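Local atomic coordinates of putative uncharacterized protein (Bacteroides vulgatus, PDB entry 4F7A), a protein that probably binds nutrient glycans, perhaps mucin O-glycans, at the outer membrane as a SusD-like lipoprotein of a gut bacterium. Residues S84-N87 with Y88-Y92; T220-A223 with Q224-L227; N456-N459 with G460-D463; K479-P482 with E483-K486. All blocks are in the same frame, centred on the assembly; numbering follows the deposited sequence.

Contact 1: S84-N87 with Y88-Y92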
loop_
_atom_site.group_PDB
_atom_site.type_symbol
_atom_site.label_atom_id
_atom_site.label_comp_id
_atom_site.label_asym_id
_atom_site.label_seq_id
_atom_site.Cartn_x
_atom_site.Cartn_y
_atom_site.Cartn_z
ATOM N N SER A 84 8.848 6.908 11.059
ATOM C CA SER A 84 7.955 6.091 11.861
ATOM C C SER A 84 7.718 4.672 11.358
ATOM O O SER A 84 7.708 3.736 12.157
ATOM C CB SER A 84 6.624 6.810 12.078
ATOM O OG SER A 84 6.805 7.832 13.040
ATOM N N ALA A 85 7.532 4.496 10.054
ATOM C CA ALA A 85 7.296 3.157 9.509
ATOM C C ALA A 85 8.489 2.248 9.875
ATOM O O ALA A 85 8.317 1.138 10.401
ATOM C CB ALA A 85 7.077 3.222 8.004
ATOM N N TRP A 86 9.697 2.757 9.645
ATOM C CA TRP A 86 10.926 2.056 10.044
ATOM C C TRP A 86 10.945 1.752 11.557
ATOM O O TRP A 86 11.061 0.587 11.970
ATOM C CB TRP A 86 12.180 2.888 9.666
ATOM C CG TRP A 86 13.463 2.181 9.990
ATOM C CD1 TRP A 86 14.017 2.022 11.226
ATOM C CD2 TRP A 86 14.361 1.547 9.063
ATOM N NE1 TRP A 86 15.192 1.312 11.127
ATOM C CE2 TRP A 86 15.421 1.004 9.811
ATOM C CE3 TRP A 86 14.363 1.383 7.671
ATOM C CZ2 TRP A 86 16.482 0.304 9.222
ATOM C CZ3 TRP A 86 15.422 0.646 7.080
ATOM C CH2 TRP A 86 16.458 0.132 7.854
ATOM N N ASN A 87 10.786 2.790 12.367
ATOM C CA ASN A 87 11.009 2.678 13.809
ATOM C C ASN A 87 10.033 1.685 14.470
ATOM O O ASN A 87 10.435 0.789 15.233
ATOM C CB ASN A 87 10.880 4.043 14.487
ATOM C CG ASN A 87 11.989 5.022 14.100
ATOM O OD1 ASN A 87 13.026 4.631 13.551
ATOM N ND2 ASN A 87 11.772 6.318 14.397
ATOM N N TYR A 88 8.751 1.842 14.163
ATOM C CA TYR A 88 7.729 1.002 14.770
ATOM C C TYR A 88 7.847 -0.439 14.317
ATOM O O TYR A 88 7.667 -1.361 15.110
ATOM C CB TYR A 88 6.331 1.581 14.511
ATOM C CG TYR A 88 6.097 2.908 15.226
ATOM C CD1 TYR A 88 6.495 3.094 16.546
ATOM C CD2 TYR A 88 5.481 3.984 14.578
ATOM C CE1 TYR A 88 6.298 4.319 17.202
ATOM C CE2 TYR A 88 5.252 5.203 15.234
ATOM C CZ TYR A 88 5.674 5.364 16.539
ATOM O OH TYR A 88 5.475 6.567 17.196
ATOM N N THR A 89 8.147 -0.648 13.048
ATOM C CA THR A 89 8.243 -1.977 12.514
ATOM C C THR A 89 9.460 -2.711 13.103
ATOM O O THR A 89 9.332 -3.839 13.561
ATOM C CB THR A 89 8.289 -1.983 10.978
ATOM O OG1 THR A 89 7.102 -1.367 10.458
ATOM C CG2 THR A 89 8.360 -3.406 10.474
ATOM N N TYR A 90 10.618 -2.062 13.138
ATOM C CA TYR A 90 11.811 -2.693 13.698
ATOM C C TYR A 90 11.784 -2.792 15.219
ATOM O O TYR A 90 12.311 -3.742 15.775
ATOM C CB TYR A 90 13.080 -1.990 13.230
ATOM C CG TYR A 90 13.461 -2.402 11.823
ATOM C CD1 TYR A 90 13.953 -3.688 11.565
ATOM C CD2 TYR A 90 13.310 -1.529 10.761
ATOM C CE1 TYR A 90 14.309 -4.066 10.263
ATOM C CE2 TYR A 90 13.655 -1.883 9.471
ATOM C CZ TYR A 90 14.152 -3.157 9.224
ATOM O OH TYR A 90 14.498 -3.494 7.941
ATOM N N ASN A 91 11.142 -1.844 15.891
ATOM C CA ASN A 91 11.055 -1.921 17.347
ATOM C C ASN A 91 10.121 -3.019 17.826
ATOM O O ASN A 91 10.437 -3.710 18.789
ATOM C CB ASN A 91 10.634 -0.574 17.953
ATOM C CG ASN A 91 11.781 0.413 17.993
ATOM O OD1 ASN A 91 12.935 0.013 17.918
ATOM N ND2 ASN A 91 11.472 1.691 18.082
ATOM N N TYR A 92 8.985 -3.187 17.153
ATOM C CA TYR A 92 7.907 -4.019 17.698
ATOM C C TYR A 92 7.438 -5.230 16.896
ATOM O O TYR A 92 6.877 -6.150 17.474
ATOM C CB TYR A 92 6.701 -3.118 18.008
ATOM C CG TYR A 92 7.050 -1.991 18.973
ATOM C CD1 TYR A 92 7.421 -2.253 20.289
ATOM C CD2 TYR A 92 7.000 -0.676 18.564
ATOM C CE1 TYR A 92 7.748 -1.215 21.156
ATOM C CE2 TYR A 92 7.323 0.358 19.418
ATOM C CZ TYR A 92 7.696 0.091 20.703
ATOM O OH TYR A 92 8.017 1.163 21.505
#

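Contact 2: T220-A223 with Q224-L227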
loop_
_atom_site.group_PDB
_atom_site.type_symbol
_atom_site.label_atom_id
_atom_site.label_comp_id
_atom_site.label_asym_id
_atom_site.label_seq_id
_atom_site.Cartn_x
_atom_site.Cartn_y
_atom_site.Cartn_z
ATOM N N THR A 220 9.018 -11.956 -14.892
ATOM C CA THR A 220 8.428 -13.003 -15.731
ATOM C C THR A 220 8.398 -14.319 -14.969
ATOM O O THR A 220 7.355 -14.986 -14.923
ATOM C CB THR A 220 9.179 -13.146 -17.073
ATOM O OG1 THR A 220 9.195 -11.875 -17.752
ATOM C CG2 THR A 220 8.547 -14.245 -17.996
ATOM N N SER A 221 9.533 -14.684 -14.361
ATOM C CA SER A 221 9.624 -15.960 -13.649
ATOM C C SER A 221 8.711 -15.975 -12.424
ATOM O O SER A 221 8.050 -16.995 -12.154
ATOM C CB SER A 221 11.072 -16.304 -13.258
ATOM O OG SER A 221 11.684 -15.251 -12.547
ATOM N N GLU A 222 8.650 -14.871 -11.697
ATOM C CA GLU A 222 7.812 -14.819 -10.478
ATOM C C GLU A 222 6.321 -14.711 -10.813
ATOM O O GLU A 222 5.501 -15.369 -10.161
ATOM C CB GLU A 222 8.255 -13.708 -9.527
ATOM C CG GLU A 222 9.692 -13.903 -9.003
ATOM C CD GLU A 222 9.831 -15.158 -8.121
ATOM O OE1 GLU A 222 8.829 -15.591 -7.541
ATOM O OE2 GLU A 222 10.946 -15.724 -8.016
ATOM N N ALA A 223 5.967 -13.950 -11.856
ATOM C CA ALA A 223 4.555 -13.939 -12.291
ATOM C C ALA A 223 4.135 -15.320 -12.753
ATOM O O ALA A 223 2.996 -15.740 -12.506
ATOM C CB ALA A 223 4.304 -12.910 -13.400
ATOM N N GLN A 224 5.045 -16.058 -13.394
ATOM C CA GLN A 224 4.692 -17.393 -13.857
ATOM C C GLN A 224 4.395 -18.328 -12.701
ATOM O O GLN A 224 3.422 -19.071 -12.738
ATOM C CB GLN A 224 5.790 -17.990 -14.727
ATOM C CG GLN A 224 5.512 -19.421 -15.155
ATOM C CD GLN A 224 6.456 -19.858 -16.232
ATOM O OE1 GLN A 224 7.670 -19.731 -16.085
ATOM N NE2 GLN A 224 5.911 -20.355 -17.339
ATOM N N LYS A 225 5.241 -18.275 -11.672
ATOM C CA LYS A 225 5.026 -19.021 -10.445
ATOM C C LYS A 225 3.722 -18.648 -9.738
ATOM O O LYS A 225 2.975 -19.552 -9.317
ATOM C CB LYS A 225 6.217 -18.855 -9.494
ATOM C CG LYS A 225 7.484 -19.582 -9.970
ATOM C CD LYS A 225 8.558 -19.735 -8.857
ATOM C CE LYS A 225 8.968 -18.439 -8.265
ATOM N NZ LYS A 225 10.168 -18.506 -7.348
ATOM N N ALA A 226 3.464 -17.346 -9.615
ATOM C CA ALA A 226 2.257 -16.835 -8.988
ATOM C C ALA A 226 0.981 -17.340 -9.650
ATOM O O ALA A 226 0.071 -17.806 -8.972
ATOM C CB ALA A 226 2.266 -15.301 -8.971
ATOM N N LEU A 227 0.949 -17.290 -10.974
ATOM C CA LEU A 227 -0.268 -17.581 -11.716
ATOM C C LEU A 227 -0.398 -19.040 -12.180
ATOM O O LEU A 227 -1.451 -19.419 -12.671
ATOM C CB LEU A 227 -0.418 -16.594 -12.871
ATOM C CG LEU A 227 -0.755 -15.170 -12.421
ATOM C CD1 LEU A 227 -0.546 -14.148 -13.567
ATOM C CD2 LEU A 227 -2.215 -15.143 -11.874
HETATM O O HOH W 1 9.093 -19.456 -13.026
#

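Contact 3: N456-N459 with G460-D463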
loop_
_atom_site.group_PDB
_atom_site.type_symbol
_atom_site.label_atom_id
_atom_site.label_comp_id
_atom_site.label_asym_id
_atom_site.label_seq_id
_atom_site.Cartn_x
_atom_site.Cartn_y
_atom_site.Cartn_z
ATOM N N ASN A 456 6.973 23.801 -3.079
ATOM C CA ASN A 456 8.005 22.779 -2.867
ATOM C C ASN A 456 9.094 23.377 -1.988
ATOM O O ASN A 456 9.937 24.106 -2.464
ATOM C CB ASN A 456 8.556 22.300 -4.213
ATOM C CG ASN A 456 9.588 21.188 -4.081
ATOM O OD1 ASN A 456 10.248 21.061 -3.051
ATOM N ND2 ASN A 456 9.781 20.420 -5.157
ATOM N N ASN A 457 9.038 23.077 -0.688
ATOM C CA ASN A 457 10.012 23.592 0.272
ATOM C C ASN A 457 11.038 22.531 0.654
ATOM O O ASN A 457 11.531 22.516 1.793
ATOM C CB ASN A 457 9.293 24.135 1.519
ATOM C CG ASN A 457 8.622 25.494 1.265
ATOM O OD1 ASN A 457 8.875 26.131 0.243
ATOM N ND2 ASN A 457 7.776 25.936 2.197
ATOM N N SER A 458 11.414 21.697 -0.309
ATOM C CA SER A 458 12.370 20.611 -0.062
ATOM C C SER A 458 13.839 21.045 -0.167
ATOM O O SER A 458 14.735 20.198 -0.122
ATOM C CB SER A 458 12.118 19.487 -1.064
ATOM O OG SER A 458 12.635 19.847 -2.329
ATOM N N ASN A 459 14.078 22.343 -0.345
ATOM C CA ASN A 459 15.444 22.861 -0.491
ATOM C C ASN A 459 16.165 22.205 -1.672
ATOM O O ASN A 459 17.359 21.919 -1.599
ATOM C CB ASN A 459 16.241 22.654 0.814
ATOM C CG ASN A 459 17.488 23.525 0.883
ATOM O OD1 ASN A 459 17.525 24.616 0.308
ATOM N ND2 ASN A 459 18.513 23.045 1.597
ATOM N N GLY A 460 15.426 21.960 -2.763
ATOM C CA GLY A 460 15.991 21.339 -3.956
ATOM C C GLY A 460 16.198 19.819 -3.903
ATOM O O GLY A 460 16.682 19.241 -4.880
ATOM N N THR A 461 15.799 19.159 -2.808
ATOM C CA THR A 461 16.048 17.707 -2.650
ATOM C C THR A 461 15.000 16.838 -3.351
ATOM O O THR A 461 15.286 15.701 -3.716
ATOM C CB THR A 461 16.165 17.297 -1.174
ATOM O OG1 THR A 461 14.933 17.583 -0.500
ATOM C CG2 THR A 461 17.347 18.046 -0.477
ATOM N N ILE A 462 13.809 17.398 -3.567
ATOM C CA ILE A 462 12.735 16.741 -4.310
ATOM C C ILE A 462 12.265 17.640 -5.467
ATOM O O ILE A 462 12.044 18.845 -5.277
ATOM C CB ILE A 462 11.535 16.452 -3.406
ATOM C CG1 ILE A 462 11.992 15.676 -2.158
ATOM C CG2 ILE A 462 10.464 15.658 -4.188
ATOM C CD1 ILE A 462 10.908 15.370 -1.139
ATOM N N ASP A 463 12.113 17.044 -6.643
ATOM C CA ASP A 463 11.673 17.745 -7.852
ATOM C C ASP A 463 10.142 17.744 -7.909
ATOM O O ASP A 463 9.498 16.702 -7.733
ATOM C CB ASP A 463 12.249 17.068 -9.101
ATOM C CG ASP A 463 11.884 17.795 -10.389
ATOM O OD1 ASP A 463 12.477 18.887 -10.638
ATOM O OD2 ASP A 463 11.027 17.281 -11.149
HETATM O O HOH W 2 12.725 23.105 -3.506
#

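Contact 4: K479-P482 with E483-K486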
loop_
_atom_site.group_PDB
_atom_site.type_symbol
_atom_site.label_atom_id
_atom_site.label_comp_id
_atom_site.label_asym_id
_atom_site.label_seq_id
_atom_site.Cartn_x
_atom_site.Cartn_y
_atom_site.Cartn_z
ATOM N N LYS A 479 21.168 7.461 14.534
ATOM C CA LYS A 479 21.822 7.884 15.770
ATOM C C LYS A 479 22.266 6.697 16.616
ATOM O O LYS A 479 23.242 6.807 17.361
ATOM C CB LYS A 479 20.910 8.795 16.598
ATOM C CG LYS A 479 20.712 10.196 16.024
ATOM C CD LYS A 479 19.453 10.827 16.627
ATOM C CE LYS A 479 19.375 12.324 16.379
ATOM N NZ LYS A 479 18.466 12.956 17.380
ATOM N N LYS A 480 21.539 5.582 16.537
ATOM C CA LYS A 480 21.914 4.371 17.275
ATOM C C LYS A 480 23.025 3.654 16.558
ATOM O O LYS A 480 23.859 2.997 17.188
ATOM C CB LYS A 480 20.730 3.408 17.393
ATOM C CG LYS A 480 19.605 3.898 18.310
ATOM C CD LYS A 480 18.419 2.920 18.247
ATOM C CE LYS A 480 17.496 3.045 19.462
ATOM N NZ LYS A 480 16.713 4.314 19.495
ATOM N N ASP A 481 23.043 3.770 15.228
ATOM C CA ASP A 481 23.930 2.939 14.439
ATOM C C ASP A 481 24.452 3.685 13.196
ATOM O O ASP A 481 23.936 3.495 12.081
ATOM C CB ASP A 481 23.196 1.653 14.082
ATOM C CG ASP A 481 24.115 0.573 13.554
ATOM O OD1 ASP A 481 25.296 0.843 13.213
ATOM O OD2 ASP A 481 23.623 -0.565 13.456
ATOM N N PRO A 482 25.465 4.535 13.397
ATOM C CA PRO A 482 25.997 5.316 12.291
ATOM C C PRO A 482 26.637 4.445 11.191
ATOM O O PRO A 482 26.495 4.790 10.026
ATOM C CB PRO A 482 27.014 6.255 12.966
ATOM C CG PRO A 482 27.347 5.618 14.278
ATOM C CD PRO A 482 26.046 4.962 14.685
ATOM N N GLU A 483 27.295 3.332 11.547
ATOM C CA GLU A 483 27.847 2.435 10.521
ATOM C C GLU A 483 26.718 1.875 9.653
ATOM O O GLU A 483 26.805 1.908 8.415
ATOM C CB GLU A 483 28.670 1.307 11.153
ATOM C CG GLU A 483 29.256 0.300 10.159
ATOM C CD GLU A 483 30.423 0.853 9.371
ATOM O OE1 GLU A 483 30.802 2.021 9.593
ATOM O OE2 GLU A 483 30.974 0.105 8.538
ATOM N N GLN A 484 25.641 1.398 10.276
ATOM C CA GLN A 484 24.519 0.911 9.484
ATOM C C GLN A 484 23.932 1.992 8.570
ATOM O O GLN A 484 23.572 1.711 7.426
ATOM C CB GLN A 484 23.418 0.336 10.362
ATOM C CG GLN A 484 22.228 -0.180 9.581
ATOM C CD GLN A 484 21.355 -1.032 10.429
ATOM O OE1 GLN A 484 21.606 -2.234 10.577
ATOM N NE2 GLN A 484 20.352 -0.411 11.058
ATOM N N TYR A 485 23.825 3.219 9.072
ATOM C CA TYR A 485 23.321 4.321 8.252
ATOM C C TYR A 485 24.206 4.513 7.014
ATOM O O TYR A 485 23.697 4.679 5.891
ATOM C CB TYR A 485 23.243 5.606 9.059
ATOM C CG TYR A 485 22.779 6.765 8.237
ATOM C CD1 TYR A 485 21.476 6.806 7.745
ATOM C CD2 TYR A 485 23.647 7.806 7.906
ATOM C CE1 TYR A 485 21.039 7.867 6.954
ATOM C CE2 TYR A 485 23.206 8.891 7.105
ATOM C CZ TYR A 485 21.896 8.903 6.636
ATOM O OH TYR A 485 21.441 9.951 5.848
ATOM N N LYS A 486 25.524 4.475 7.207
ATOM C CA LYS A 486 26.441 4.566 6.078
ATOM C C LYS A 486 26.178 3.423 5.082
ATOM O O LYS A 486 26.137 3.650 3.866
ATOM C CB LYS A 486 27.894 4.528 6.534
ATOM C CG LYS A 486 28.885 4.485 5.332
ATOM C CD LYS A 486 30.317 4.288 5.756
ATOM C CE LYS A 486 30.563 2.926 6.412
ATOM N NZ LYS A 486 32.028 2.706 6.675
#

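Contact 1: S84-N87 with Y88-Y92
W86 and Y90, one turn apart on helix 84-104, make the tight half of this contact. Y90 CE2 lies over the centre of one indole face, 3.4 Å from W86 CE2. With the planes at 42° the pair is neither a stack nor edge-to-face. W86 gets there with CG anti to the backbone N (chi1 -177°). Both polar ends are held from outside, W86 NE1 by D477 and Y90 OH by the carbonyl of V136. With the indole cut back to alanine, one side of the Y90 ring is likely to lose its partner and D477 its N-H mate. On the buried side T89 OG1 bonds A85 O at 2.8 Å, and T89 N reaches the same oxygen from the opposite face of its plane at 3.2 Å, so one carbonyl serves two donors. Y88 packs against W38, F34 and helix 44-51, its CE2 3.8 Å from S84 CB. The solvent side is left to N91, exposed and bonded through OD1 to a glycerol, probably from the crystallisation liquor. Regular i to i+4 bonds, such as Y90 N to W86 O (2.9 Å), identify the first turns of an alpha helix, here in the TPR-like fold of SusD homologues.

Contact 2: T220-A223 with Q224-L227
E222 and K225, three residues apart on helix 216-228, are joined by a salt bridge with K225 NZ 3.0 Å from E222 OE2. The ammonium meets that oxygen on its syn side, 24° out of the carboxylate plane, and the two side chains run side by side in the same direction. Bends in both chains bring the charges together: E222 turns at chi2 (-65°) and K225 at chi3 (-57°). Each charge has a second partner, since E222 OE1 pairs with R204 and K225 NZ with D163; the resulting network of alternating charges probably favours the ionised forms of all four groups. Next in order come the backbone bonds of the helix. A226 N to E222 O, at 2.9 Å, is nearly straight, and L227 N to A223 O measures 3.0 Å. K225 N donates to S221 O at 3.1 Å, an oxygen that also accepts from a water at 2.8 Å; the same water reaches Q224 OE1 only weakly, on the exposed side. Packing within the turn is modest: A226 CB rests 3.4 Å from E222 O, and L227 CB lies against A223 O. Outward, the helix packs on its neighbours. E222, A223, K225 and A226 touch helix 193-210, with A223 on M209 and A226 on L205, while T220 and L227 meet the loop residues I349 to K352 that follow helix 334-346.

Contact 3: N456-N459 with G460-D463
A type I' beta turn from S458 to T461, preceded by an Asx turn at N456, shapes this part of the long loop between helices 435-445 and 475-480. The type I' assignment is consistent with the left-handed backbone of both central residues, N459 (phi 58°) and G460 (phi 78°). Across the turn S458 O accepts twice from T461. The hydroxyl T461 OG1 comes in the carbonyl plane, on a lone pair, at 2.6 Å, whereas T461 N approaches from above that plane at 3.1 Å. The hydroxyl is brought there by its placement between the backbone N and carbonyl carbon of T461 (chi1 62°). S458 OG is used in turn as an acceptor: I462 N donates to it at 3.0 Å, binding the residue after the turn back to its first residue. N456 bridges both arms with its two amide atoms. OD1 accepts from S458 N, two residues on, at 3.0 Å, the bond that makes the Asx turn; the donor lies in the carbonyl plane. ND2 gives a hydrogen bond to I462 O at 2.8 Å, with that oxygen close to the amide plane; ND2 also bonds T464 OG1. A leucine in place of N456 would probably leave S458 N and I462 O without these mates, and the Asx turn would be lost. On the inner side S458 and I462 both lie on Y75, while the backbone of N457 pairs with V74, so the turn is fixed to a distant part of the chain. One water completes the loop, donating to N456 O at 3.1 Å and accepting from G460 N at 3.0 Å.

Contact 4: K479-P482 with E483-K486
D481 caps helix 482-492: as the N-cap residue it accepts from Q484 N at 3.0 Å through its side-chain OD1. The N-H points at it well (165°), but arrives from above the carboxylate plane, 65° out of it. A chi1 of -166° swings the D481 carboxylate away from its own N and toward Q484. The negative charge there would probably be favoured by the helix dipole. Main-chain bonds follow at once, Y485 N to D481 O and K486 N to P482 O, each 3.0 Å. P482, as first residue of the helix, has no N-H to be satisfied. The closest approach between side chains is also at the cap, where D481 OD2 sits 3.2 Å from Q484 CB and the two cross at about a right angle. The surface pair K486 NZ and E483 OE1, a salt bridge at 3.2 Å, is weak and doubtful, since E483 has two conformers. Beyond the turn, Q484 OE1 bonds S147, NE2 a glycerol, probably from the crystallisation liquor, and Y485 OH bonds D496. D481 is also the first residue beyond helix 475-480, and Y485 packs back on Q475 and A478 of it, so the cap joins two consecutive helices.

Overall arrangement
Followed from the N terminus, the four contacts come strictly in series: none nests in or crosses another, and each joins adjacent residues instead of closing a long loop. Contact 1 opens helix 84-104, contact 2 lies within helix 216-228, contact 3 turns the loop between helices 435-445 and 475-480, and contact 4 joins that last helix to 482-492. Contacts 1 and 4 are neighbours in space, with centres 16 Å apart and nearest atoms about 4 Å; D477 links them, bonding W86 through one carboxylate oxygen and, weakly, Q484 through the other. Contact 2 stands apart, its centre 31 Å or more from the others.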